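Local coordinates for protein putative metal-sulfur cluster biosynthesis proteins YuaD (Bacillus subtilis, PDB 1ORU) that is of unknown function but carries a MOSC domain, a family generally linked to molybdenum and pyridoxal phosphate binding, at residues 62-65 with 66-70. Sequence-based numbering, arbitrary orientation.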
loop_
_atom_site.group_PDB
_atom_site.type_symbol
_atom_site.label_atom_id
_atom_site.label_comp_id
_atom_site.label_asym_id
_atom_site.label_seq_id
_atom_site.Cartn_x
_atom_site.Cartn_y
_atom_site.Cartn_z
ATOM N N GLU A 62 12.328 9.860 -9.574
ATOM C CA GLU A 62 10.931 10.213 -9.347
ATOM C C GLU A 62 10.087 8.945 -9.276
ATOM O O GLU A 62 10.086 8.130 -10.202
ATOM C CB GLU A 62 10.395 11.122 -10.456
ATOM C CG GLU A 62 8.956 11.566 -10.215
ATOM C CD GLU A 62 8.465 12.590 -11.222
ATOM O OE1 GLU A 62 8.415 12.276 -12.426
ATOM O OE2 GLU A 62 8.124 13.717 -10.804
ATOM N N ILE A 63 9.380 8.786 -8.161
ATOM C CA ILE A 63 8.530 7.624 -7.939
ATOM C C ILE A 63 7.199 8.076 -7.360
ATOM O O ILE A 63 7.037 9.234 -6.970
ATOM C CB ILE A 63 9.166 6.627 -6.937
ATOM C CG1 ILE A 63 9.430 7.325 -5.599
ATOM C CG2 ILE A 63 10.453 6.045 -7.517
ATOM C CD1 ILE A 63 10.082 6.443 -4.559
ATOM N N PHE A 64 6.247 7.153 -7.309
ATOM C CA PHE A 64 4.934 7.449 -6.764
ATOM C C PHE A 64 5.082 7.844 -5.292
ATOM O O PHE A 64 5.896 7.267 -4.574
ATOM C CB PHE A 64 4.035 6.219 -6.866
ATOM C CG PHE A 64 2.724 6.385 -6.175
ATOM C CD1 PHE A 64 1.749 7.224 -6.704
ATOM C CD2 PHE A 64 2.476 5.737 -4.970
ATOM C CE1 PHE A 64 0.539 7.420 -6.040
ATOM C CE2 PHE A 64 1.270 5.926 -4.296
ATOM C CZ PHE A 64 0.301 6.769 -4.834
ATOM N N ASN A 65 4.287 8.813 -4.848
ATOM C CA ASN A 65 4.346 9.266 -3.459
ATOM C C ASN A 65 3.441 8.440 -2.550
ATOM O O ASN A 65 2.249 8.712 -2.398
ATOM C CB ASN A 65 3.981 10.748 -3.369
ATOM C CG ASN A 65 3.990 11.265 -1.940
ATOM O OD1 ASN A 65 4.649 10.699 -1.066
ATOM N ND2 ASN A 65 3.265 12.349 -1.701
ATOM N N ARG A 66 4.042 7.433 -1.938
ATOM C CA ARG A 66 3.365 6.507 -1.046
ATOM C C ARG A 66 3.195 7.055 0.375
ATOM O O ARG A 66 2.274 6.674 1.093
ATOM C CB ARG A 66 4.184 5.224 -1.007
ATOM C CG ARG A 66 3.644 4.142 -0.135
ATOM C CD ARG A 66 4.713 3.093 0.090
ATOM N NE ARG A 66 4.138 1.893 0.678
ATOM C CZ ARG A 66 4.797 1.055 1.468
ATOM N NH1 ARG A 66 6.065 1.292 1.775
ATOM N NH2 ARG A 66 4.186 -0.025 1.941
ATOM N N ARG A 67 4.092 7.949 0.775
ATOM C CA ARG A 67 4.059 8.529 2.113
ATOM C C ARG A 67 3.386 9.904 2.100
ATOM O O ARG A 67 4.029 10.932 2.327
ATOM C CB ARG A 67 5.492 8.628 2.644
ATOM C CG ARG A 67 6.186 7.266 2.776
ATOM C CD ARG A 67 7.700 7.412 2.908
ATOM N NE ARG A 67 8.054 8.256 4.044
ATOM C CZ ARG A 67 8.129 7.834 5.303
ATOM N NH1 ARG A 67 7.888 6.564 5.600
ATOM N NH2 ARG A 67 8.411 8.698 6.272
ATOM N N GLN A 68 2.081 9.910 1.844
ATOM C CA GLN A 68 1.307 11.147 1.771
ATOM C C GLN A 68 0.907 11.738 3.114
ATOM O O GLN A 68 0.912 12.952 3.281
ATOM C CB GLN A 68 0.050 10.919 0.932
ATOM C CG GLN A 68 0.346 10.675 -0.534
ATOM C CD GLN A 68 -0.868 10.193 -1.303
ATOM O OE1 GLN A 68 -2.004 10.470 -0.926
ATOM N NE2 GLN A 68 -0.631 9.480 -2.396
ATOM N N ILE A 69 0.558 10.879 4.066
ATOM C CA ILE A 69 0.130 11.333 5.387
ATOM C C ILE A 69 0.854 10.542 6.467
ATOM O O ILE A 69 0.943 9.318 6.394
ATOM C CB ILE A 69 -1.398 11.129 5.580
ATOM C CG1 ILE A 69 -2.179 11.884 4.498
ATOM C CG2 ILE A 69 -1.820 11.612 6.965
ATOM C CD1 ILE A 69 -2.093 13.403 4.607
ATOM N N SER A 70 1.369 11.247 7.468
ATOM C CA SER A 70 2.082 10.605 8.560
ATOM C C SER A 70 1.229 10.648 9.819
ATOM O O SER A 70 0.707 11.705 10.178
ATOM C CB SER A 70 3.409 11.322 8.806
ATOM O OG SER A 70 4.098 10.742 9.894
#
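Gln68 reaches back over the turn that joins strand 62-64 to strand 69-73 and grips the backbone of Asn65. From CB its chain runs extended, with CG set anti to the carbonyl carbon (chi1 -68°), which carries the amide back toward the residues before the turn. CG lies 3.3 Å from the carbonyl O of Asn65 and 3.6 Å from ND2 of the same residue. CD passes 3.6 Å from the carbonyl O of Asn65, and at the tip NE2 donates to that same O at 3.0 Å. NE2 lies nearly in line with the Asn65 C=O bond (C=O...NE2 angle 173°), and the acceptor lies close to the plane of the Gln68 amide. NE2 also sits 3.8 Å from CZ of Phe64, whose ring packs on Ile166 of its own chain and on Ile166 of the second subunit. The other end of the amide, OE1, accepts from Val167 N, so a glutamine suits this buried place, donating to the turn and accepting from strand 163-169. An alanine here would probably leave both the Asn65 carbonyl and Val167 N without these mates and open a gap beside the Phe64 ring. Asn65 uses its own amide differently: ND2 donates to the carbonyls of His43 and Gly45. Gln68 is also the first residue of a classic beta bulge, where it and Ile69 face Cys165 as the chain enters the main sheet. Two buried amides, their planes 52° apart, thus bond to backbone groups: Gln68 joins the turn to strand 163-169, and Asn65 joins it to the segment before strand 47-49.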